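Local coordinates for protein proteasome assembly chaperone 2 (PAC2) homologue Rv2125 (Mycobacterium tuberculosis, PDB 5UN0) that is of unknown function but, as a homologue of the eukaryotic proteasome assembly chaperone PAC2, may take part in assembling protein complexes, at residues E87-L100 / T153-A166. Sequence-based numbering, arbitrary orientation.
Sequences EPNMRWRTFCDELL and TGIAGVFQSACVGA
Two neighbouring helices of the PAC2-family alpha/beta fold, 92-105 and 155-166, meet through C96, whose side chain enters a hole formed by I155, V158, F159 and A162 in a knobs-into-holes contact. Its SG lies 3.7 Å from F159 CA, while its CB rests on A162 CB. The helix segments cross at -55°, with their axes 9.8 Å apart at closest approach. On the N-terminal side of C96, I155 is wedged between W92, F95 and C96. With CG1 anti to the backbone N (chi1 -170°), its CD1 reaches over one face of the W92 indole, 4.2 Å from the centroid of the five-membered ring. V158 CG2 meets the benzo part of the same indole obliquely, 3.7 Å from CE3. The indole is also held from within its own segment, as W92 NE1 donates to P88 O at 3.0 Å from above the carbonyl plane.

Both helices lie against the central mixed sheet, where F159 packs on V111 and I113 of strand 110-119. The L99 and F159 side chains cross at about a right angle, and L99 CD1 lies over one face of the ring, 4.0 Å from its centroid. Farther along, the branched end of L100 touches C163 SG and A166 CB.

At the start of helix 155-166, E87 OE2 accepts a hydrogen bond from I155 N (3.1 Å) through its anti lone pair. OE2 thus takes up the N-H of the first helical residue, and the helix start, together with R48 of a second subunit, which forms a salt bridge with E87 OE1, would probably help stabilise the negative charge.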
ATOM      1  N   GLU A  87       2.673  12.859  -2.599  1.00 19.77           N
ATOM      2  CA  GLU A  87       3.914  12.131  -2.619  1.00 19.31           C
ATOM      3  C   GLU A  87       3.763  10.891  -3.471  1.00 19.49           C
ATOM      4  O   GLU A  87       2.997  10.004  -3.128  1.00 19.58           O
ATOM      5  CB  GLU A  87       4.305  11.756  -1.190  1.00 19.10           C
ATOM      6  CG  GLU A  87       5.514  10.847  -1.063  1.00 18.75           C
ATOM      7  CD  GLU A  87       5.738  10.417   0.370  1.00 18.08           C
ATOM      8  OE1 GLU A  87       4.801   9.890   0.987  1.00 17.82           O
ATOM      9  OE2 GLU A  87       6.847  10.613   0.882  1.00 17.46           O
ATOM     10  N   PRO A  88       4.501  10.808  -4.586  1.00 19.84           N
ATOM     11  CA  PRO A  88       4.389   9.592  -5.390  1.00 19.75           C
ATOM     12  C   PRO A  88       4.657   8.328  -4.589  1.00 20.55           C
ATOM     13  O   PRO A  88       5.274   8.377  -3.522  1.00 21.57           O
ATOM     14  CB  PRO A  88       5.480   9.759  -6.440  1.00 19.74           C
ATOM     15  CG  PRO A  88       6.431  10.769  -5.868  1.00 19.93           C
ATOM     16  CD  PRO A  88       5.552  11.702  -5.096  1.00 19.88           C
ATOM     17  N   ASN A  89       4.175   7.209  -5.101  1.00 20.56           N
ATOM     18  CA  ASN A  89       4.418   5.931  -4.482  1.00 21.07           C
ATOM     19  C   ASN A  89       5.630   5.185  -5.028  1.00 20.79           C
ATOM     20  O   ASN A  89       6.049   4.174  -4.459  1.00 19.97           O
ATOM     21  CB  ASN A  89       3.187   5.051  -4.661  1.00 22.06           C
ATOM     22  CG  ASN A  89       1.966   5.596  -3.940  1.00 22.45           C
ATOM     23  OD1 ASN A  89       1.684   5.228  -2.794  1.00 22.11           O
ATOM     24  ND2 ASN A  89       1.234   6.478  -4.612  1.00 22.59           N
ATOM     25  N   MET A  90       6.173   5.643  -6.149  1.00 21.25           N
ATOM     26  CA  MET A  90       7.224   4.873  -6.837  1.00 21.56           C
ATOM     27  C   MET A  90       8.064   5.678  -7.810  1.00 20.61           C
ATOM     28  O   MET A  90       7.741   6.812  -8.135  1.00 20.09           O
ATOM     29  CB  MET A  90       6.611   3.668  -7.552  1.00 22.27           C
ATOM     30  CG  MET A  90       5.335   3.993  -8.285  1.00 22.94           C
ATOM     31  SD  MET A  90       4.241   2.599  -8.515  1.00 25.44           S
ATOM     32  CE  MET A  90       3.968   2.098  -6.810  1.00 25.26           C
ATOM     33  N   ARG A  91       9.148   5.061  -8.259  1.00 20.78           N
ATOM     34  CA  ARG A  91      10.141   5.686  -9.150  1.00 22.19           C
ATOM     35  C   ARG A  91      10.599   7.087  -8.691  1.00 21.45           C
ATOM     36  O   ARG A  91      10.812   7.986  -9.509  1.00 21.53           O
ATOM     37  CB  ARG A  91       9.653   5.699 -10.603  1.00 23.34           C
ATOM     38  CG  ARG A  91       9.509   4.308 -11.195  1.00 25.15           C
ATOM     39  CD  ARG A  91       9.625   4.328 -12.716  1.00 27.67           C
ATOM     40  NE  ARG A  91       9.393   3.015 -13.333  1.00 31.12           N
ATOM     41  CZ  ARG A  91      10.309   2.046 -13.460  1.00 32.88           C
ATOM     42  NH1 ARG A  91      11.542   2.217 -12.993  1.00 34.16           N
ATOM     43  NH2 ARG A  91       9.991   0.889 -14.043  1.00 32.96           N
ATOM     44  N   TRP A  92      10.733   7.234  -7.374  1.00 20.13           N
ATOM     45  CA  TRP A  92      11.204   8.455  -6.735  1.00 19.29           C
ATOM     46  C   TRP A  92      12.449   8.985  -7.414  1.00 19.06           C
ATOM     47  O   TRP A  92      12.542  10.154  -7.732  1.00 19.48           O
ATOM     48  CB  TRP A  92      11.501   8.182  -5.249  1.00 18.75           C
ATOM     49  CG  TRP A  92      10.300   8.078  -4.392  1.00 17.80           C
ATOM     50  CD1 TRP A  92       9.024   7.921  -4.805  1.00 17.80           C
ATOM     51  CD2 TRP A  92      10.260   8.100  -2.955  1.00 17.46           C
ATOM     52  NE1 TRP A  92       8.177   7.879  -3.725  1.00 17.91           N
ATOM     53  CE2 TRP A  92       8.913   7.980  -2.575  1.00 17.46           C
ATOM     54  CE3 TRP A  92      11.231   8.227  -1.954  1.00 17.03           C
ATOM     55  CZ2 TRP A  92       8.509   7.963  -1.242  1.00 17.25           C
ATOM     56  CZ3 TRP A  92      10.832   8.216  -0.627  1.00 17.09           C
ATOM     57  CH2 TRP A  92       9.481   8.086  -0.281  1.00 17.38           C
ATOM     58  N   ARG A  93      13.431   8.134  -7.598  1.00 19.99           N
ATOM     59  CA  ARG A  93      14.697   8.565  -8.221  1.00 22.29           C
ATOM     60  C   ARG A  93      14.496   9.296  -9.564  1.00 20.94           C
ATOM     61  O   ARG A  93      15.090  10.336  -9.802  1.00 20.87           O
ATOM     62  CB  ARG A  93      15.589   7.348  -8.452  1.00 25.06           C
ATOM     63  CG  ARG A  93      17.066   7.631  -8.412  1.00 27.86           C
ATOM     64  CD  ARG A  93      17.811   6.316  -8.269  1.00 29.88           C
ATOM     65  NE  ARG A  93      17.489   5.645  -6.995  1.00 31.61           N
ATOM     66  CZ  ARG A  93      17.074   4.382  -6.867  1.00 32.92           C
ATOM     67  NH1 ARG A  93      16.892   3.600  -7.927  1.00 34.99           N
ATOM     68  NH2 ARG A  93      16.850   3.884  -5.663  1.00 32.30           N
ATOM     69  N   THR A  94      13.656   8.728 -10.424  1.00 19.95           N
ATOM     70  CA  THR A  94      13.349   9.282 -11.732  1.00 19.45           C
ATOM     71  C   THR A  94      12.384  10.467 -11.673  1.00 19.09           C
ATOM     72  O   THR A  94      12.401  11.351 -12.556  1.00 18.50           O
ATOM     73  CB  THR A  94      12.719   8.193 -12.609  1.00 20.04           C
ATOM     74  OG1 THR A  94      13.309   6.927 -12.288  1.00 18.62           O
ATOM     75  CG2 THR A  94      12.944   8.515 -14.091  1.00 20.82           C
ATOM     76  N   PHE A  95      11.526  10.455 -10.647  1.00 18.28           N
ATOM     77  CA  PHE A  95      10.605  11.555 -10.335  1.00 17.41           C
ATOM     78  C   PHE A  95      11.428  12.781 -10.018  1.00 17.59           C
ATOM     79  O   PHE A  95      11.124  13.886 -10.475  1.00 18.71           O
ATOM     80  CB  PHE A  95       9.743  11.179  -9.125  1.00 17.13           C
ATOM     81  CG  PHE A  95       8.792  12.261  -8.656  1.00 16.70           C
ATOM     82  CD1 PHE A  95       7.500  12.336  -9.159  1.00 16.90           C
ATOM     83  CD2 PHE A  95       9.166  13.163  -7.680  1.00 16.35           C
ATOM     84  CE1 PHE A  95       6.618  13.308  -8.730  1.00 16.30           C
ATOM     85  CE2 PHE A  95       8.289  14.139  -7.248  1.00 16.34           C
ATOM     86  CZ  PHE A  95       7.013  14.211  -7.775  1.00 16.36           C
ATOM     87  N   CYS A  96      12.476  12.585  -9.230  1.00 17.42           N
ATOM     88  CA  CYS A  96      13.349  13.690  -8.824  1.00 17.97           C
ATOM     89  C   CYS A  96      14.173  14.200 -10.002  1.00 18.11           C
ATOM     90  O   CYS A  96      14.316  15.403 -10.195  1.00 17.98           O
ATOM     91  CB  CYS A  96      14.241  13.265  -7.655  1.00 18.46           C
ATOM     92  SG  CYS A  96      13.331  13.053  -6.103  1.00 19.13           S
ATOM     93  N   ASP A  97      14.698  13.274 -10.806  1.00 18.49           N
ATOM     94  CA  ASP A  97      15.381  13.631 -12.056  1.00 17.95           C
ATOM     95  C   ASP A  97      14.485  14.477 -12.951  1.00 18.19           C
ATOM     96  O   ASP A  97      14.949  15.431 -13.592  1.00 18.18           O
ATOM     97  CB  ASP A  97      15.812  12.382 -12.833  1.00 17.68           C
ATOM     98  CG  ASP A  97      16.938  11.606 -12.158  1.00 17.18           C
ATOM     99  OD1 ASP A  97      17.723  12.195 -11.383  1.00 17.14           O
ATOM    100  OD2 ASP A  97      17.031  10.388 -12.415  1.00 16.76           O
ATOM    101  N   GLU A  98      13.209  14.116 -13.013  1.00 18.24           N
ATOM    102  CA  GLU A  98      12.259  14.874 -13.828  1.00 19.41           C
ATOM    103  C   GLU A  98      12.175  16.331 -13.333  1.00 20.19           C
ATOM    104  O   GLU A  98      12.433  17.277 -14.091  1.00 20.80           O
ATOM    105  CB  GLU A  98      10.876  14.177 -13.823  1.00 19.21           C
ATOM    106  CG  GLU A  98       9.897  14.702 -14.873  1.00 19.38           C
ATOM    107  CD  GLU A  98       8.701  13.787 -15.143  1.00 18.86           C
ATOM    108  OE1 GLU A  98       7.611  14.333 -15.424  1.00 18.48           O
ATOM    109  OE2 GLU A  98       8.844  12.546 -15.102  1.00 18.11           O
ATOM    110  N   LEU A  99      11.844  16.490 -12.053  1.00 20.14           N
ATOM    111  CA  LEU A  99      11.736  17.805 -11.429  1.00 20.32           C
ATOM    112  C   LEU A  99      12.992  18.607 -11.640  1.00 20.47           C
ATOM    113  O   LEU A  99      12.934  19.788 -11.950  1.00 21.12           O
ATOM    114  CB  LEU A  99      11.490  17.680  -9.916  1.00 21.04           C
ATOM    115  CG  LEU A  99      10.215  16.993  -9.417  1.00 20.55           C
ATOM    116  CD1 LEU A  99      10.178  17.038  -7.908  1.00 20.84           C
ATOM    117  CD2 LEU A  99       8.974  17.645  -9.994  1.00 20.93           C
ATOM    118  N   LEU A 100      14.132  17.964 -11.475  1.00 21.41           N
ATOM    119  CA  LEU A 100      15.433  18.604 -11.776  1.00 22.26           C
ATOM    120  C   LEU A 100      15.561  19.135 -13.204  1.00 23.13           C
ATOM    121  O   LEU A 100      16.158  20.191 -13.420  1.00 23.10           O
ATOM    122  CB  LEU A 100      16.582  17.638 -11.501  1.00 21.23           C
ATOM    123  CG  LEU A 100      16.798  17.391 -10.027  1.00 21.12           C
ATOM    124  CD1 LEU A 100      17.911  16.386  -9.882  1.00 21.25           C
ATOM    125  CD2 LEU A 100      17.157  18.684  -9.305  1.00 21.86           C
ATOM    126  N   THR A 153      12.572   8.283   5.595  1.00 32.61           N
ATOM    127  CA  THR A 153      12.293   9.612   5.026  1.00 30.57           C
ATOM    128  C   THR A 153      11.147   9.573   4.024  1.00 28.92           C
ATOM    129  O   THR A 153      10.616   8.513   3.698  1.00 29.39           O
ATOM    130  CB  THR A 153      13.539  10.237   4.351  1.00 31.12           C
ATOM    131  OG1 THR A 153      13.383  11.663   4.246  1.00 31.69           O
ATOM    132  CG2 THR A 153      13.775   9.659   2.950  1.00 31.72           C
ATOM    133  N   GLY A 154      10.763  10.753   3.545  1.00 27.35           N
ATOM    134  CA  GLY A 154       9.782  10.883   2.460  1.00 23.97           C
ATOM    135  C   GLY A 154      10.415  11.542   1.245  1.00 20.87           C
ATOM    136  O   GLY A 154      11.636  11.720   1.193  1.00 19.84           O
ATOM    137  N   ILE A 155       9.569  11.900   0.281  1.00 18.17           N
ATOM    138  CA  ILE A 155      10.004  12.501  -0.969  1.00 16.87           C
ATOM    139  C   ILE A 155      10.653  13.877  -0.744  1.00 16.93           C
ATOM    140  O   ILE A 155      11.571  14.292  -1.484  1.00 16.49           O
ATOM    141  CB  ILE A 155       8.840  12.604  -1.956  1.00 16.27           C
ATOM    142  CG1 ILE A 155       9.312  13.010  -3.360  1.00 15.99           C
ATOM    143  CG2 ILE A 155       7.797  13.601  -1.456  1.00 16.46           C
ATOM    144  CD1 ILE A 155      10.283  12.045  -3.987  1.00 16.23           C
ATOM    145  N   ALA A 156      10.187  14.577   0.281  1.00 16.47           N
ATOM    146  CA  ALA A 156      10.789  15.854   0.652  1.00 16.56           C
ATOM    147  C   ALA A 156      12.303  15.705   0.838  1.00 16.03           C
ATOM    148  O   ALA A 156      13.087  16.332   0.142  1.00 16.10           O
ATOM    149  CB  ALA A 156      10.138  16.402   1.918  1.00 16.45           C
ATOM    150  N   GLY A 157      12.693  14.842   1.759  1.00 16.10           N
ATOM    151  CA  GLY A 157      14.101  14.627   2.077  1.00 15.93           C
ATOM    152  C   GLY A 157      14.909  14.067   0.922  1.00 15.86           C
ATOM    153  O   GLY A 157      16.072  14.414   0.750  1.00 15.49           O
ATOM    154  N   VAL A 158      14.292  13.201   0.133  1.00 16.07           N
ATOM    155  CA  VAL A 158      14.950  12.622  -1.034  1.00 16.64           C
ATOM    156  C   VAL A 158      15.245  13.701  -2.081  1.00 17.22           C
ATOM    157  O   VAL A 158      16.362  13.837  -2.573  1.00 15.86           O
ATOM    158  CB  VAL A 158      14.076  11.522  -1.675  1.00 16.27           C
ATOM    159  CG1 VAL A 158      14.676  11.048  -2.991  1.00 16.43           C
ATOM    160  CG2 VAL A 158      13.959  10.354  -0.724  1.00 16.54           C
ATOM    161  N   PHE A 159      14.199  14.443  -2.420  1.00 18.97           N
ATOM    162  CA  PHE A 159      14.269  15.491  -3.423  1.00 20.07           C
ATOM    163  C   PHE A 159      15.275  16.522  -2.970  1.00 20.60           C
ATOM    164  O   PHE A 159      16.086  17.019  -3.762  1.00 21.29           O
ATOM    165  CB  PHE A 159      12.897  16.136  -3.596  1.00 20.80           C
ATOM    166  CG  PHE A 159      12.885  17.337  -4.504  1.00 21.28           C
ATOM    167  CD1 PHE A 159      12.178  18.468  -4.154  1.00 21.29           C
ATOM    168  CD2 PHE A 159      13.559  17.321  -5.725  1.00 22.41           C
ATOM    169  CE1 PHE A 159      12.140  19.567  -4.986  1.00 21.82           C
ATOM    170  CE2 PHE A 159      13.521  18.411  -6.573  1.00 22.19           C
ATOM    171  CZ  PHE A 159      12.808  19.542  -6.198  1.00 22.47           C
ATOM    172  N   GLN A 160      15.220  16.830  -1.687  1.00 20.26           N
ATOM    173  CA  GLN A 160      16.156  17.761  -1.103  1.00 21.12           C
ATOM    174  C   GLN A 160      17.548  17.276  -1.437  1.00 21.92           C
ATOM    175  O   GLN A 160      18.361  18.013  -1.978  1.00 21.68           O
ATOM    176  CB  GLN A 160      15.944  17.824   0.413  1.00 21.61           C
ATOM    177  CG  GLN A 160      16.529  19.039   1.104  1.00 21.78           C
ATOM    178  CD  GLN A 160      17.973  18.871   1.473  1.00 22.83           C
ATOM    179  OE1 GLN A 160      18.629  17.925   1.040  1.00 24.17           O
ATOM    180  NE2 GLN A 160      18.481  19.783   2.303  1.00 24.34           N
ATOM    181  N   SER A 161      17.799  16.013  -1.094  1.00 22.97           N
ATOM    182  CA  SER A 161      19.077  15.346  -1.320  1.00 22.97           C
ATOM    183  C   SER A 161      19.459  15.234  -2.793  1.00 23.89           C
ATOM    184  O   SER A 161      20.634  15.240  -3.139  1.00 24.73           O
ATOM    185  CB  SER A 161      19.035  13.951  -0.712  1.00 22.82           C
ATOM    186  OG  SER A 161      20.022  13.125  -1.299  1.00 23.39           O
ATOM    187  N   ALA A 162      18.467  15.092  -3.654  1.00 24.80           N
ATOM    188  CA  ALA A 162      18.704  15.097  -5.091  1.00 25.62           C
ATOM    189  C   ALA A 162      19.152  16.485  -5.590  1.00 25.91           C
ATOM    190  O   ALA A 162      19.914  16.588  -6.548  1.00 26.58           O
ATOM    191  CB  ALA A 162      17.447  14.657  -5.824  1.00 25.40           C
ATOM    192  N   CYS A 163      18.692  17.543  -4.937  1.00 25.70           N
ATOM    193  CA  CYS A 163      19.081  18.896  -5.333  1.00 26.47           C
ATOM    194  C   CYS A 163      20.536  19.162  -4.949  1.00 27.01           C
ATOM    195  O   CYS A 163      21.358  19.542  -5.794  1.00 27.64           O
ATOM    196  CB  CYS A 163      18.152  19.935  -4.706  1.00 26.50           C
ATOM    197  SG  CYS A 163      16.552  20.018  -5.534  1.00 26.09           S
ATOM    198  N   VAL A 164      20.838  18.937  -3.672  1.00 25.68           N
ATOM    199  CA  VAL A 164      22.215  18.990  -3.155  1.00 24.97           C
ATOM    200  C   VAL A 164      23.220  18.228  -4.050  1.00 23.76           C
ATOM    201  O   VAL A 164      24.233  18.779  -4.447  1.00 23.45           O
ATOM    202  CB  VAL A 164      22.278  18.443  -1.710  1.00 24.74           C
ATOM    203  CG1 VAL A 164      23.710  18.377  -1.200  1.00 24.49           C
ATOM    204  CG2 VAL A 164      21.435  19.316  -0.790  1.00 24.67           C
ATOM    205  N   GLY A 165      22.925  16.980  -4.373  1.00 23.29           N
ATOM    206  CA  GLY A 165      23.716  16.218  -5.337  1.00 24.06           C
ATOM    207  C   GLY A 165      23.802  16.853  -6.729  1.00 25.57           C
ATOM    208  O   GLY A 165      24.816  16.737  -7.429  1.00 25.24           O
ATOM    209  N   ALA A 166      22.744  17.546  -7.131  1.00 26.83           N
ATOM    210  CA  ALA A 166      22.710  18.170  -8.452  1.00 27.76           C
ATOM    211  C   ALA A 166      23.461  19.493  -8.435  1.00 27.98           C
ATOM    212  O   ALA A 166      23.726  20.076  -9.490  1.00 28.92           O
ATOM    213  CB  ALA A 166      21.274  18.383  -8.896  1.00 27.89           C
TER